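Local coordinates for MoaF-like domain-containing protein (Burkholderia vietnamiensis, PDB 5HAL) that is of unknown function but has a MoaF-like calycin barrel that may bind a small ligand, and is putatively a beta-lactamase, at residues H85-F97 / L103-V115. Sequence-based numbering, arbitrary orientation.
Sequences HIDDFAAGTSRTF and LDFHRLDGSLRAV. With EDO (1,2-ethanediol), chain B.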
ATOM      1  N   HIS A  85       0.417   5.313   2.570  1.00 22.01           N
ATOM      2  CA  HIS A  85       0.124   5.513   1.154  1.00 20.36           C
ATOM      3  C   HIS A  85      -0.856   6.661   0.976  1.00 29.84           C
ATOM      4  O   HIS A  85      -1.831   6.770   1.722  1.00 27.62           O
ATOM      5  CB  HIS A  85      -0.535   4.282   0.530  1.00 21.06           C
ATOM      6  CG  HIS A  85       0.406   3.205   0.114  1.00 25.40           C
ATOM      7  ND1 HIS A  85       0.132   2.361  -0.944  1.00 25.20           N
ATOM      8  CD2 HIS A  85       1.589   2.795   0.634  1.00 24.14           C
ATOM      9  CE1 HIS A  85       1.122   1.493  -1.071  1.00 26.97           C
ATOM     10  NE2 HIS A  85       2.018   1.738  -0.127  1.00 25.21           N
ATOM     11  N   ILE A  86      -0.644   7.468  -0.062  1.00 28.06           N
ATOM     12  CA  ILE A  86      -1.698   8.310  -0.618  1.00 27.91           C
ATOM     13  C   ILE A  86      -1.933   7.785  -2.022  1.00 28.50           C
ATOM     14  O   ILE A  86      -1.148   8.052  -2.939  1.00 28.07           O
ATOM     15  CB  ILE A  86      -1.340   9.797  -0.621  1.00 29.99           C
ATOM     16  CG1 ILE A  86      -1.001  10.222   0.805  1.00 29.22           C
ATOM     17  CG2 ILE A  86      -2.507  10.619  -1.156  1.00 26.51           C
ATOM     18  CD1 ILE A  86      -0.276  11.493   0.875  1.00 37.15           C
ATOM     19  N   ASP A  87      -2.991   7.005  -2.181  1.00 26.08           N
ATOM     20  CA  ASP A  87      -3.236   6.249  -3.399  1.00 27.13           C
ATOM     21  C   ASP A  87      -4.462   6.824  -4.093  1.00 30.56           C
ATOM     22  O   ASP A  87      -5.555   6.843  -3.520  1.00 34.51           O
ATOM     23  CB  ASP A  87      -3.417   4.764  -3.083  1.00 24.95           C
ATOM     24  CG  ASP A  87      -2.104   4.087  -2.720  1.00 29.03           C
ATOM     25  OD1 ASP A  87      -1.057   4.748  -2.858  1.00 27.98           O
ATOM     26  OD2 ASP A  87      -2.107   2.904  -2.311  1.00 25.80           O
ATOM     27  N   ASP A  88      -4.263   7.298  -5.319  1.00 33.31           N
ATOM     28  CA  ASP A  88      -5.310   7.898  -6.138  1.00 34.56           C
ATOM     29  C   ASP A  88      -5.683   6.865  -7.193  1.00 35.75           C
ATOM     30  O   ASP A  88      -4.911   6.620  -8.128  1.00 38.26           O
ATOM     31  CB  ASP A  88      -4.793   9.203  -6.747  1.00 39.08           C
ATOM     32  CG  ASP A  88      -5.797   9.894  -7.673  1.00 41.53           C
ATOM     33  OD1 ASP A  88      -6.756   9.268  -8.161  1.00 38.82           O
ATOM     34  OD2 ASP A  88      -5.589  11.096  -7.930  1.00 44.90           O
ATOM     35  N   PHE A  89      -6.861   6.248  -7.034  1.00 33.80           N
ATOM     36  CA  PHE A  89      -7.263   5.140  -7.888  1.00 38.40           C
ATOM     37  C   PHE A  89      -7.835   5.586  -9.223  1.00 45.01           C
ATOM     38  O   PHE A  89      -8.042   4.738 -10.096  1.00 45.20           O
ATOM     39  CB  PHE A  89      -8.277   4.254  -7.156  1.00 32.25           C
ATOM     40  CG  PHE A  89      -7.686   3.527  -5.985  1.00 33.48           C
ATOM     41  CD1 PHE A  89      -7.275   2.214  -6.110  1.00 31.23           C
ATOM     42  CD2 PHE A  89      -7.490   4.178  -4.777  1.00 30.72           C
ATOM     43  CE1 PHE A  89      -6.710   1.546  -5.039  1.00 32.91           C
ATOM     44  CE2 PHE A  89      -6.932   3.519  -3.702  1.00 35.37           C
ATOM     45  CZ  PHE A  89      -6.534   2.195  -3.838  1.00 32.33           C
ATOM     46  N   ALA A  90      -8.103   6.878  -9.405  1.00 48.64           N
ATOM     47  CA  ALA A  90      -8.551   7.351 -10.712  1.00 51.97           C
ATOM     48  C   ALA A  90      -7.369   7.730 -11.596  1.00 53.23           C
ATOM     49  O   ALA A  90      -7.306   7.329 -12.761  1.00 54.53           O
ATOM     50  CB  ALA A  90      -9.499   8.541 -10.556  1.00 48.48           C
ATOM     51  N   ALA A  91      -6.420   8.486 -11.049  1.00 51.00           N
ATOM     52  CA  ALA A  91      -5.218   8.836 -11.790  1.00 51.33           C
ATOM     53  C   ALA A  91      -4.217   7.692 -11.852  1.00 54.73           C
ATOM     54  O   ALA A  91      -3.302   7.738 -12.681  1.00 52.75           O
ATOM     55  CB  ALA A  91      -4.550  10.061 -11.163  1.00 47.17           C
ATOM     56  N   GLY A  92      -4.363   6.679 -11.002  1.00 47.04           N
ATOM     57  CA  GLY A  92      -3.401   5.591 -10.981  1.00 41.08           C
ATOM     58  C   GLY A  92      -2.051   5.971 -10.410  1.00 40.43           C
ATOM     59  O   GLY A  92      -1.013   5.596 -10.974  1.00 39.85           O
ATOM     60  N   THR A  93      -2.030   6.705  -9.301  1.00 37.11           N
ATOM     61  CA  THR A  93      -0.787   7.133  -8.683  1.00 35.65           C
ATOM     62  C   THR A  93      -0.732   6.666  -7.236  1.00 34.71           C
ATOM     63  O   THR A  93      -1.762   6.514  -6.575  1.00 32.83           O
ATOM     64  CB  THR A  93      -0.622   8.658  -8.719  1.00 36.20           C
ATOM     65  OG1 THR A  93      -1.666   9.257  -7.949  1.00 40.46           O
ATOM     66  CG2 THR A  93      -0.694   9.185 -10.157  1.00 36.44           C
ATOM     67  N   SER A  94       0.489   6.471  -6.743  1.00 32.97           N
ATOM     68  CA  SER A  94       0.713   6.081  -5.358  1.00 30.78           C
ATOM     69  C   SER A  94       1.902   6.867  -4.817  1.00 34.28           C
ATOM     70  O   SER A  94       3.003   6.807  -5.373  1.00 33.29           O
ATOM     71  CB  SER A  94       0.956   4.572  -5.240  1.00 28.12           C
ATOM     72  OG  SER A  94       1.329   4.218  -3.910  1.00 30.07           O
ATOM     73  N   ARG A  95       1.682   7.604  -3.735  1.00 33.61           N
ATOM     74  CA  ARG A  95       2.747   8.317  -3.042  1.00 28.15           C
ATOM     75  C   ARG A  95       2.902   7.717  -1.652  1.00 34.53           C
ATOM     76  O   ARG A  95       1.927   7.630  -0.897  1.00 31.40           O
ATOM     77  CB  ARG A  95       2.441   9.810  -2.962  1.00 34.72           C
ATOM     78  CG  ARG A  95       3.560  10.603  -2.330  1.00 52.63           C
ATOM     79  CD  ARG A  95       3.277  12.104  -2.350  1.00 60.35           C
ATOM     80  NE  ARG A  95       3.091  12.636  -3.698  1.00 67.48           N
ATOM     81  CZ  ARG A  95       4.084  12.874  -4.546  1.00 62.62           C
ATOM     82  NH1 ARG A  95       5.334  12.610  -4.187  1.00 57.58           N
ATOM     83  NH2 ARG A  95       3.826  13.369  -5.749  1.00 60.43           N
ATOM     84  N   THR A  96       4.120   7.292  -1.314  1.00 33.39           N
ATOM     85  CA  THR A  96       4.332   6.512  -0.104  1.00 29.11           C
ATOM     86  C   THR A  96       5.415   7.121   0.772  1.00 30.03           C
ATOM     87  O   THR A  96       6.406   7.680   0.293  1.00 28.02           O
ATOM     88  CB  THR A  96       4.709   5.045  -0.414  1.00 30.41           C
ATOM     89  OG1 THR A  96       5.996   4.995  -1.035  1.00 35.84           O
ATOM     90  CG2 THR A  96       3.704   4.439  -1.349  1.00 32.87           C
ATOM     91  N   PHE A  97       5.202   6.973   2.071  1.00 25.03           N
ATOM     92  CA  PHE A  97       6.136   7.356   3.113  1.00 26.22           C
ATOM     93  C   PHE A  97       6.325   6.130   3.985  1.00 28.88           C
ATOM     94  O   PHE A  97       5.348   5.570   4.486  1.00 30.60           O
ATOM     95  CB  PHE A  97       5.582   8.528   3.929  1.00 23.19           C
ATOM     96  CG  PHE A  97       5.175   9.710   3.080  1.00 27.19           C
ATOM     97  CD1 PHE A  97       6.063  10.746   2.852  1.00 23.05           C
ATOM     98  CD2 PHE A  97       3.910   9.770   2.500  1.00 30.07           C
ATOM     99  CE1 PHE A  97       5.699  11.852   2.051  1.00 26.28           C
ATOM    100  CE2 PHE A  97       3.542  10.861   1.703  1.00 28.10           C
ATOM    101  CZ  PHE A  97       4.448  11.909   1.487  1.00 24.12           C
ATOM    102  N   LEU A 103      14.350   3.165  11.439  1.00 29.44           N
ATOM    103  CA  LEU A 103      13.995   4.590  11.431  1.00 29.68           C
ATOM    104  C   LEU A 103      14.542   5.323  10.209  1.00 28.61           C
ATOM    105  O   LEU A 103      14.430   6.569  10.149  1.00 26.50           O
ATOM    106  CB  LEU A 103      14.441   5.322  12.706  1.00 31.81           C
ATOM    107  CG  LEU A 103      13.691   4.952  13.993  1.00 30.52           C
ATOM    108  CD1 LEU A 103      14.327   5.626  15.177  1.00 28.57           C
ATOM    109  CD2 LEU A 103      12.259   5.394  13.869  1.00 20.54           C
ATOM    110  N   ASP A 104      15.127   4.622   9.235  1.00 25.68           N
ATOM    111  CA  ASP A 104      15.312   5.215   7.914  1.00 23.69           C
ATOM    112  C   ASP A 104      13.955   5.594   7.329  1.00 26.93           C
ATOM    113  O   ASP A 104      13.009   4.807   7.358  1.00 23.59           O
ATOM    114  CB  ASP A 104      16.030   4.244   6.976  1.00 24.69           C
ATOM    115  CG  ASP A 104      17.422   3.892   7.460  1.00 31.38           C
ATOM    116  OD1 ASP A 104      18.221   4.806   7.730  1.00 31.86           O
ATOM    117  OD2 ASP A 104      17.709   2.692   7.597  1.00 34.71           O
ATOM    118  N   PHE A 105      13.870   6.800   6.790  1.00 27.31           N
ATOM    119  CA  PHE A 105      12.631   7.363   6.277  1.00 27.04           C
ATOM    120  C   PHE A 105      12.751   7.426   4.766  1.00 28.83           C
ATOM    121  O   PHE A 105      13.690   8.034   4.244  1.00 25.53           O
ATOM    122  CB  PHE A 105      12.389   8.753   6.872  1.00 22.91           C
ATOM    123  CG  PHE A 105      11.015   9.315   6.608  1.00 21.49           C
ATOM    124  CD1 PHE A 105       9.889   8.500   6.654  1.00 21.87           C
ATOM    125  CD2 PHE A 105      10.851  10.678   6.347  1.00 24.93           C
ATOM    126  CE1 PHE A 105       8.617   9.023   6.436  1.00 22.17           C
ATOM    127  CE2 PHE A 105       9.588  11.217   6.132  1.00 26.87           C
ATOM    128  CZ  PHE A 105       8.468  10.394   6.175  1.00 20.60           C
ATOM    129  N   HIS A 106      11.808   6.799   4.068  1.00 25.90           N
ATOM    130  CA  HIS A 106      11.859   6.675   2.620  1.00 27.70           C
ATOM    131  C   HIS A 106      10.593   7.244   2.002  1.00 26.82           C
ATOM    132  O   HIS A 106       9.483   6.911   2.427  1.00 27.35           O
ATOM    133  CB  HIS A 106      12.027   5.210   2.200  1.00 32.51           C
ATOM    134  CG  HIS A 106      13.313   4.605   2.660  1.00 41.13           C
ATOM    135  ND1 HIS A 106      13.364   3.550   3.544  1.00 41.26           N
ATOM    136  CD2 HIS A 106      14.599   4.935   2.389  1.00 41.57           C
ATOM    137  CE1 HIS A 106      14.628   3.242   3.780  1.00 40.07           C
ATOM    138  NE2 HIS A 106      15.396   4.073   3.098  1.00 43.03           N
ATOM    139  N   ARG A 107      10.766   8.099   1.005  1.00 27.90           N
ATOM    140  CA  ARG A 107       9.664   8.646   0.234  1.00 29.76           C
ATOM    141  C   ARG A 107       9.766   8.113  -1.179  1.00 29.74           C
ATOM    142  O   ARG A 107      10.839   8.164  -1.787  1.00 34.58           O
ATOM    143  CB  ARG A 107       9.707  10.174   0.214  1.00 35.33           C
ATOM    144  CG  ARG A 107       9.753  10.804   1.579  1.00 41.56           C
ATOM    145  CD  ARG A 107      10.610  12.025   1.489  1.00 48.37           C
ATOM    146  NE  ARG A 107      10.150  13.107   2.335  1.00 43.32           N
ATOM    147  CZ  ARG A 107      10.774  13.495   3.437  1.00 39.57           C
ATOM    148  NH1 ARG A 107      11.880  12.873   3.827  1.00 36.56           N
ATOM    149  NH2 ARG A 107      10.294  14.514   4.136  1.00 31.63           N
ATOM    150  N   LEU A 108       8.659   7.589  -1.690  1.00 30.03           N
ATOM    151  CA  LEU A 108       8.604   7.092  -3.054  1.00 33.69           C
ATOM    152  C   LEU A 108       7.279   7.518  -3.656  1.00 34.74           C
ATOM    153  O   LEU A 108       6.285   7.678  -2.947  1.00 36.93           O
ATOM    154  CB  LEU A 108       8.723   5.561  -3.119  1.00 37.47           C
ATOM    155  CG  LEU A 108      10.033   4.871  -2.744  1.00 40.20           C
ATOM    156  CD1 LEU A 108       9.826   3.363  -2.726  1.00 35.76           C
ATOM    157  CD2 LEU A 108      11.139   5.254  -3.730  1.00 39.13           C
ATOM    158  N   ASP A 109       7.262   7.710  -4.963  1.00 35.46           N
ATOM    159  CA  ASP A 109       5.984   7.894  -5.623  1.00 40.51           C
ATOM    160  C   ASP A 109       6.026   7.189  -6.970  1.00 36.88           C
ATOM    161  O   ASP A 109       7.064   7.166  -7.633  1.00 38.83           O
ATOM    162  CB  ASP A 109       5.642   9.377  -5.753  1.00 47.03           C
ATOM    163  CG  ASP A 109       6.224   9.981  -6.964  1.00 63.93           C
ATOM    164  OD1 ASP A 109       7.454  10.184  -6.973  1.00 78.95           O
ATOM    165  OD2 ASP A 109       5.454  10.249  -7.909  1.00 69.04           O
ATOM    166  N   GLY A 110       4.915   6.574  -7.344  1.00 35.71           N
ATOM    167  CA  GLY A 110       4.871   5.856  -8.594  1.00 38.30           C
ATOM    168  C   GLY A 110       3.469   5.625  -9.083  1.00 37.39           C
ATOM    169  O   GLY A 110       2.541   6.362  -8.746  1.00 40.14           O
ATOM    170  N   SER A 111       3.330   4.592  -9.905  1.00 35.87           N
ATOM    171  CA  SER A 111       2.073   4.249 -10.533  1.00 34.76           C
ATOM    172  C   SER A 111       1.303   3.253  -9.676  1.00 40.97           C
ATOM    173  O   SER A 111       1.863   2.560  -8.824  1.00 30.89           O
ATOM    174  CB  SER A 111       2.316   3.653 -11.915  1.00 39.35           C
ATOM    175  OG  SER A 111       3.105   2.486 -11.793  1.00 44.44           O
ATOM    176  N   LEU A 112      -0.000   3.191  -9.931  1.00 38.00           N
ATOM    177  CA  LEU A 112      -0.899   2.259  -9.264  0.59 37.06           C
ATOM    178  C   LEU A 112      -1.907   1.777 -10.293  1.00 40.68           C
ATOM    179  O   LEU A 112      -2.550   2.589 -10.959  1.00 40.76           O
ATOM    180  CB  LEU A 112      -1.612   2.918  -8.075  0.59 34.51           C
ATOM    181  CG  LEU A 112      -2.672   2.094  -7.330  0.59 34.99           C
ATOM    182  CD1 LEU A 112      -2.734   2.489  -5.857  0.59 27.81           C
ATOM    183  CD2 LEU A 112      -4.048   2.229  -7.966  0.59 29.15           C
ATOM    184  N   ARG A 113      -2.039   0.457 -10.439  1.00 38.71           N
ATOM    185  CA  ARG A 113      -2.998  -0.050 -11.415  1.00 43.44           C
ATOM    186  C   ARG A 113      -3.622  -1.358 -10.936  1.00 42.86           C
ATOM    187  O   ARG A 113      -2.976  -2.176 -10.275  1.00 41.58           O
ATOM    188  CB  ARG A 113      -2.360  -0.247 -12.796  1.00 50.26           C
ATOM    189  CG  ARG A 113      -1.373  -1.376 -12.859  1.00 62.73           C
ATOM    190  CD  ARG A 113      -1.139  -1.858 -14.288  1.00 75.37           C
ATOM    191  NE  ARG A 113      -0.456  -3.149 -14.283  1.00 82.25           N
ATOM    192  CZ  ARG A 113      -1.051  -4.317 -14.512  1.00 89.32           C
ATOM    193  NH1 ARG A 113      -2.348  -4.369 -14.800  1.00 87.60           N
ATOM    194  NH2 ARG A 113      -0.341  -5.437 -14.466  1.00 93.51           N
ATOM    195  N   ALA A 114      -4.895  -1.535 -11.287  1.00 46.01           N
ATOM    196  CA  ALA A 114      -5.638  -2.744 -10.946  1.00 47.65           C
ATOM    197  C   ALA A 114      -5.061  -3.966 -11.650  1.00 46.37           C
ATOM    198  O   ALA A 114      -4.745  -3.921 -12.838  1.00 52.90           O
ATOM    199  CB  ALA A 114      -7.110  -2.580 -11.330  1.00 42.33           C
ATOM    200  N   VAL A 115      -4.926  -5.061 -10.903  1.00 44.91           N
ATOM    201  CA  VAL A 115      -4.436  -6.341 -11.430  1.00 47.73           C
ATOM    202  C   VAL A 115      -5.606  -7.245 -11.816  1.00 54.49           C
ATOM    203  O   VAL A 115      -6.614  -7.268 -11.112  1.00 54.27           O
ATOM    204  CB  VAL A 115      -3.537  -7.064 -10.399  1.00 52.50           C
ATOM    205  CG1 VAL A 115      -3.087  -8.428 -10.928  1.00 65.18           C
ATOM    206  CG2 VAL A 115      -2.350  -6.208 -10.037  1.00 53.64           C
ATOM    207  OXT VAL A 115      -5.578  -7.978 -12.809  1.00 62.40           O
TER
HETATM  208  C1  EDO B 201       5.664   0.650   0.937  1.00 63.28           C
HETATM  209  O1  EDO B 201       4.603   0.551  -0.029  1.00 51.30           O
HETATM  210  C2  EDO B 201       6.262  -0.728   1.198  1.00 64.84           C
HETATM  211  O2  EDO B 201       7.468  -0.632   1.967  1.00 65.11           O
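Thr96 and Leu108 exchange two backbone hydrogen bonds, and the shorter, Thr96 N to Leu108 O, is nearly straight at 2.7 Å. This is the antiparallel hairpin of strands 93-99 and 105-114, the last two of a closed eight-stranded up-and-down barrel consistent with the calycin clan. Leu108 O also takes a weak bond from Thr96 OG1, whose chi1 of 67° sets the hydroxyl between the backbone N and the carbonyl carbon. Ser94 and Gly110 form the next hydrogen-bonded pair, and Leu112 N reaches Gly92 O at 2.8 Å. Gly92 and Thr93 belong to a G1 bulge facing Asp88, which closes the turn from strand 82-88; the side chain of Asp88 takes the amides of Ala90 and Ala91 on one oxygen.

On the face carrying Ser94 and Thr96, Asp87 is gripped at both oxygens: His85 ND1 gives a nearly straight bond to Asp87 OD2 (2.7 Å), in the imidazole plane but 20° out of the carboxylate plane, while Ser94 OG donates to Asp87 OD1 and also pairs with Tyr27. Both meet the carboxylate on its syn sides, so its rotation is largely fixed. The other ring nitrogen, His85 NE2, is hydrogen-bonded to O1 of a 1,2-ethanediol, probably from the crystallisation liquor. Leu112 was built in two conformers; in the one described, CD1 lies 3.6 Å from Asp87 CG and CD2 3.7 Å from Phe89 CD1. Phe18 and Phe23 also meet the Phe89 ring.

On the face carrying Arg95, Phe97, Arg107 and Asp109, the Arg95 guanidinium lies over Asp109 CB, its plane 14° from the carboxylate's. Asp109 OD2 sits well out of the guanidinium plane, 4.1 Å from Arg95 NH2, leaving only proximity of charges. Towards the far end, Phe97 CB touches Phe105 CE1 at 4.0 Å, and Phe97 CD1 meets Arg107 CG at 3.9 Å.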